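Local coordinates for protein paenibacillus xanthan lyase (Paenibacillus, PDB 6F2P) that cleaves the polysaccharide xanthan as a calcium-binding lyase, probably by beta-elimination as in other members of polysaccharide lyase family 8, at residues S163-G168 / L172-V177; N152-I157 / I183-S188. All blocks are in the same frame, centred on the assembly; numbering follows the deposited sequence.

Interaction 1 of 2, residues S163-G168 / L172-V177; sequences SVTMTG and LWESQV. With CA (calcium ion), chain F.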
loop_
_atom_site.group_PDB
_atom_site.type_symbol
_atom_site.label_atom_id
_atom_site.label_comp_id
_atom_site.label_asym_id
_atom_site.label_seq_id
_atom_site.Cartn_x
_atom_site.Cartn_y
_atom_site.Cartn_z
ATOM N N SER A 163 24.524 27.261 6.961
ATOM C CA SER A 163 23.893 26.876 5.702
ATOM C C SER A 163 22.966 25.690 5.897
ATOM O O SER A 163 22.987 25.045 6.939
ATOM C CB SER A 163 24.958 26.496 4.686
ATOM O OG SER A 163 25.626 25.318 5.104
ATOM N N VAL A 164 22.157 25.409 4.882
ATOM C CA VAL A 164 21.278 24.251 4.894
ATOM C C VAL A 164 21.992 23.063 4.268
ATOM O O VAL A 164 22.372 23.118 3.103
ATOM C CB VAL A 164 20.036 24.516 4.056
ATOM C CG1 VAL A 164 19.162 23.276 4.021
ATOM C CG2 VAL A 164 19.269 25.718 4.595
ATOM N N THR A 165 22.193 21.989 5.027
ATOM C CA THR A 165 22.859 20.808 4.471
ATOM C C THR A 165 22.174 19.497 4.848
ATOM O O THR A 165 22.457 18.443 4.270
ATOM C CB THR A 165 24.325 20.692 4.937
ATOM O OG1 THR A 165 24.363 20.212 6.290
ATOM C CG2 THR A 165 25.055 22.026 4.816
ATOM N N MET A 166 21.282 19.559 5.824
ATOM C CA MET A 166 20.734 18.346 6.410
ATOM C C MET A 166 19.459 17.889 5.720
ATOM O O MET A 166 19.091 18.423 4.672
ATOM C CB MET A 166 20.503 18.565 7.898
ATOM C CG MET A 166 21.750 19.066 8.588
ATOM S SD MET A 166 21.558 19.292 10.354
ATOM C CE MET A 166 23.252 19.023 10.867
ATOM N N THR A 167 18.797 16.895 6.307
ATOM C CA THR A 167 17.618 16.294 5.692
ATOM C C THR A 167 16.431 16.372 6.624
ATOM O O THR A 167 16.588 16.683 7.803
ATOM C CB THR A 167 17.846 14.812 5.359
ATOM O OG1 THR A 167 17.978 14.064 6.572
ATOM C CG2 THR A 167 19.103 14.634 4.530
ATOM N N GLY A 168 15.250 16.083 6.082
ATOM C CA GLY A 168 14.016 16.063 6.848
ATOM C C GLY A 168 13.797 17.249 7.769
ATOM O O GLY A 168 14.002 18.395 7.375
ATOM N N LEU A 172 14.464 21.471 7.682
ATOM C CA LEU A 172 13.423 22.465 7.878
ATOM C C LEU A 172 13.871 23.487 8.911
ATOM O O LEU A 172 13.805 24.699 8.681
ATOM C CB LEU A 172 12.132 21.799 8.342
ATOM C CG LEU A 172 11.037 22.759 8.794
ATOM C CD1 LEU A 172 10.683 23.721 7.677
ATOM C CD2 LEU A 172 9.816 21.973 9.223
ATOM N N TRP A 173 14.339 22.984 10.047
ATOM C CA TRP A 173 14.762 23.844 11.138
ATOM C C TRP A 173 15.962 24.685 10.756
ATOM O O TRP A 173 16.066 25.839 11.168
ATOM C CB TRP A 173 15.068 23.016 12.372
ATOM C CG TRP A 173 13.866 22.320 12.861
ATOM C CD1 TRP A 173 12.580 22.760 12.782
ATOM C CD2 TRP A 173 13.818 21.037 13.488
ATOM N NE1 TRP A 173 11.729 21.835 13.331
ATOM C CE2 TRP A 173 12.464 20.765 13.773
ATOM C CE3 TRP A 173 14.792 20.089 13.842
ATOM C CZ2 TRP A 173 12.055 19.585 14.404
ATOM C CZ3 TRP A 173 14.383 18.912 14.465
ATOM C CH2 TRP A 173 13.027 18.673 14.738
ATOM N N GLU A 174 16.872 24.102 9.985
ATOM C CA GLU A 174 17.965 24.873 9.409
ATOM C C GLU A 174 17.366 26.062 8.678
ATOM O O GLU A 174 17.783 27.209 8.876
ATOM C CB GLU A 174 18.767 24.026 8.419
ATOM C CG GLU A 174 19.795 23.102 9.029
ATOM C CD GLU A 174 20.518 22.283 7.972
ATOM O OE1 GLU A 174 19.841 21.628 7.156
ATOM O OE2 GLU A 174 21.762 22.300 7.943
ATOM N N SER A 175 16.359 25.770 7.860
ATOM C CA SER A 175 15.761 26.763 6.981
ATOM C C SER A 175 15.050 27.840 7.766
ATOM O O SER A 175 15.226 29.012 7.465
ATOM C CB SER A 175 14.801 26.111 5.973
ATOM O OG SER A 175 15.447 25.073 5.260
ATOM N N GLN A 176 14.242 27.454 8.755
ATOM C CA GLN A 176 13.599 28.440 9.633
ATOM C C GLN A 176 14.619 29.345 10.327
ATOM O O GLN A 176 14.473 30.559 10.329
ATOM C CB GLN A 176 12.716 27.767 10.691
ATOM C CG GLN A 176 11.438 27.145 10.147
ATOM C CD GLN A 176 10.661 26.361 11.197
ATOM O OE1 GLN A 176 9.473 26.605 11.418
ATOM N NE2 GLN A 176 11.330 25.404 11.843
ATOM N N VAL A 177 15.649 28.737 10.910
ATOM C CA VAL A 177 16.649 29.462 11.662
ATOM C C VAL A 177 17.351 30.444 10.754
ATOM O O VAL A 177 17.538 31.620 11.092
ATOM C CB VAL A 177 17.683 28.505 12.279
ATOM C CG1 VAL A 177 18.939 29.248 12.633
ATOM C CG2 VAL A 177 17.099 27.843 13.525
HETATM CA CA CA F . 23.447 23.843 8.922
HETATM O O HOH W 1 25.549 24.671 7.941
HETATM O O HOH W 2 24.856 22.027 8.644
HETATM O O HOH W 3 22.618 22.289 10.766
HETATM O O HOH W 4 25.084 24.019 10.747
#

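Interaction 2 of 2, residues N152-I157 / I183-S188; sequences NYMAAI and ILNKDS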
loop_
_atom_site.group_PDB
_atom_site.type_symbol
_atom_site.label_atom_id
_atom_site.label_comp_id
_atom_site.label_asym_id
_atom_site.label_seq_id
_atom_site.Cartn_x
_atom_site.Cartn_y
_atom_site.Cartn_z
ATOM N N ASN A 152 25.701 41.093 17.385
ATOM C CA ASN A 152 26.333 40.029 18.163
ATOM C C ASN A 152 25.498 38.758 18.193
ATOM O O ASN A 152 26.004 37.671 17.902
ATOM C CB ASN A 152 26.610 40.482 19.604
ATOM C CG ASN A 152 27.781 41.450 19.707
ATOM O OD1 ASN A 152 28.737 41.383 18.939
ATOM N ND2 ASN A 152 27.707 42.350 20.673
ATOM N N TYR A 153 24.224 38.897 18.554
ATOM C CA TYR A 153 23.343 37.743 18.661
ATOM C C TYR A 153 23.223 37.036 17.305
ATOM O O TYR A 153 23.235 35.804 17.242
ATOM C CB TYR A 153 21.958 38.143 19.171
ATOM C CG TYR A 153 21.948 39.024 20.403
ATOM C CD1 TYR A 153 23.016 39.032 21.299
ATOM C CD2 TYR A 153 20.856 39.844 20.681
ATOM C CE1 TYR A 153 23.003 39.845 22.431
ATOM C CE2 TYR A 153 20.832 40.654 21.810
ATOM C CZ TYR A 153 21.909 40.649 22.677
ATOM O OH TYR A 153 21.895 41.451 23.794
ATOM N N MET A 154 23.121 37.810 16.222
ATOM C CA MET A 154 22.998 37.220 14.887
ATOM C C MET A 154 24.304 36.571 14.448
ATOM O O MET A 154 24.297 35.515 13.819
ATOM C CB MET A 154 22.540 38.247 13.851
ATOM C CG MET A 154 21.096 38.710 14.022
ATOM S SD MET A 154 19.864 37.384 13.968
ATOM C CE MET A 154 19.414 37.239 15.699
ATOM N N ALA A 155 25.422 37.192 14.801
ATOM C CA ALA A 155 26.730 36.646 14.458
ATOM C C ALA A 155 26.911 35.264 15.063
ATOM O O ALA A 155 27.567 34.396 14.483
ATOM C CB ALA A 155 27.837 37.576 14.920
ATOM N N ALA A 156 26.316 35.061 16.231
ATOM C CA ALA A 156 26.386 33.769 16.886
ATOM C C ALA A 156 25.588 32.733 16.100
ATOM O O ALA A 156 26.054 31.616 15.875
ATOM C CB ALA A 156 25.877 33.872 18.299
ATOM N N ILE A 157 24.385 33.114 15.681
ATOM C CA ILE A 157 23.532 32.220 14.911
ATOM C C ILE A 157 24.143 31.867 13.553
ATOM O O ILE A 157 24.174 30.694 13.188
ATOM C CB ILE A 157 22.119 32.788 14.739
ATOM C CG1 ILE A 157 21.485 32.996 16.116
ATOM C CG2 ILE A 157 21.275 31.853 13.873
ATOM C CD1 ILE A 157 20.048 33.433 16.065
ATOM N N ILE A 183 16.024 37.766 8.272
ATOM C CA ILE A 183 15.061 38.845 8.433
ATOM C C ILE A 183 15.483 39.816 9.537
ATOM O O ILE A 183 15.450 41.038 9.360
ATOM C CB ILE A 183 13.686 38.272 8.770
ATOM C CG1 ILE A 183 13.127 37.522 7.559
ATOM C CG2 ILE A 183 12.741 39.373 9.218
ATOM C CD1 ILE A 183 11.717 37.015 7.734
ATOM N N LEU A 184 15.882 39.259 10.676
ATOM C CA LEU A 184 16.318 40.062 11.804
ATOM C C LEU A 184 17.600 40.824 11.489
ATOM O O LEU A 184 17.770 41.966 11.926
ATOM C CB LEU A 184 16.524 39.184 13.038
ATOM C CG LEU A 184 15.268 38.512 13.581
ATOM C CD1 LEU A 184 15.625 37.650 14.772
ATOM C CD2 LEU A 184 14.205 39.541 13.942
ATOM N N ASN A 185 18.496 40.193 10.728
ATOM C CA ASN A 185 19.780 40.806 10.407
ATOM C C ASN A 185 19.761 41.583 9.094
ATOM O O ASN A 185 20.799 42.056 8.625
ATOM C CB ASN A 185 20.888 39.760 10.361
ATOM C CG ASN A 185 22.263 40.376 10.482
ATOM O OD1 ASN A 185 22.449 41.337 11.226
ATOM N ND2 ASN A 185 23.226 39.850 9.728
ATOM N N LYS A 186 18.572 41.705 8.507
ATOM C CA LYS A 186 18.382 42.441 7.253
ATOM C C LYS A 186 19.352 41.985 6.156
ATOM O O LYS A 186 20.047 42.787 5.538
ATOM C CB LYS A 186 18.451 43.956 7.506
ATOM C CG LYS A 186 17.417 44.408 8.531
ATOM C CD LYS A 186 17.079 45.893 8.481
ATOM C CE LYS A 186 15.905 46.182 9.414
ATOM N NZ LYS A 186 15.327 47.555 9.321
ATOM N N ASP A 187 19.379 40.678 5.928
ATOM C CA ASP A 187 20.330 40.049 5.028
ATOM C C ASP A 187 19.547 39.260 3.963
ATOM O O ASP A 187 19.262 38.073 4.143
ATOM C CB ASP A 187 21.211 39.115 5.855
ATOM C CG ASP A 187 22.329 38.478 5.050
ATOM O OD1 ASP A 187 22.307 38.555 3.800
ATOM O OD2 ASP A 187 23.231 37.872 5.681
ATOM N N SER A 188 19.189 39.922 2.863
ATOM C CA SER A 188 18.391 39.293 1.797
ATOM C C SER A 188 18.925 37.936 1.339
ATOM O O SER A 188 18.164 36.979 1.198
ATOM C CB SER A 188 18.256 40.221 0.586
ATOM O OG SER A 188 19.529 40.587 0.080
#

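Interaction 1 of 2, residues S163-G168 / L172-V177
With CG turned anti to its own carbonyl carbon (chi1 -81°) and the chain extended beyond it (chi2 179°), Glu174 carries its carboxylate from helix 168-184 to the backbone amides of Thr165 and Met166 and to a calcium ion that Ser163 O also binds. This is a calcium site where the loop between helices 147-160 and 168-184 meets the second helix, in the N-terminal alpha-helical domain of a family 8 polysaccharide lyase. The calcium takes Glu174 OE2 at 2.5 Å and Ser163 O at 2.4 Å, four waters, and a further ligand from Gln161. Two successive amides of the loop meet the carboxylate on the syn side of each oxygen: Thr165 N reaches OE2 of Glu174 at 3.0 Å, 31° out of the carboxylate plane, and Met166 N reaches Glu174 OE1 at 2.9 Å, nearer the plane. This double grip, with the metal on OE2, fixes the rotation of the carboxylate, and the cation probably stabilises its negative charge. Met166 crosses the Glu174 side chain at about a right angle, its CB and CG lying against the carboxylate. Val164 covers another part of the interface, setting CG1 near Glu174 OE1 and CG2 at 3.9 Å from OG of Ser175, a hydroxyl that is hydrogen-bonded to Arg171 O. Where the loop runs into helix 168-184, Leu172 N donates to Gly168 O at 3.1 Å, the i+4 to i bond of an alpha-helix. Water 2, itself a calcium ligand, is hydrogen-bonded to Thr165 OG1 at 3.0 Å.

Interaction 2 of 2, residues N152-I157 / I183-S188
Met154, on helix 147-160, meets Leu184 and Asn185 at the end of helix 168-184, and the approach is made by that one side chain of the 152-157 segment. Met154 itself points toward the other segment, and bends at chi2 (-58°) and chi3 (105°) divide its contacts between two neighbours. Its CB and CG lie alongside Asn185, with CG 3.8 Å from Asn185 CB, the two chains running antiparallel. Beyond the bend, SD sits 3.9 Å from Leu184 CB and CE is at the same distance from Leu184 CD1, and Met154 crosses the leucine at about a right angle. Apolar packing of Met154 on Leu184, with Asn185 just beyond, joins helix 147-160 to the end of helix 168-184 in the alpha-helical domain, at the point where the second helix ends in a Schellman motif: Lys186, with positive phi, is the C-prime residue, and Asp187 N returns to Gly182 O. Asp187 then serves as N-cap of the following helix, making the turn a compact link between two helices. Asn185 meets Met154 with CB and the near part of its amide, its CG 4.0 Å from Met154 CB, while ND2 is hydrogen-bonded to Tyr158 OH, a hydroxyl that also bonds Asp187 OD2. Tyr158 thus ties the turn to helix 147-160 by polar bonds close to the methionine contact. One turn on, Ile157 packs on Val177 and Ser181 of helix 168-184.

The centres of the two interactions lie about 16 Å apart, both within the N-terminal alpha-helical domain, and both use helix 168-184. Along the chain, segment 152-157 comes first on helix 147-160, followed by the calcium-binding loop 163-168, then 172-177 and finally 183-188, which covers the last residues of the shared helix and the turn after it. Interaction 1 thus falls between the two halves of interaction 2. The calcium ties the loop to helix 168-184, while interaction 2 is apolar packing farther along. The two contacts meet directly where Val177 CG1 touches Ile157 CG2 at 3.7 Å, consistent with both holding this helix pair together.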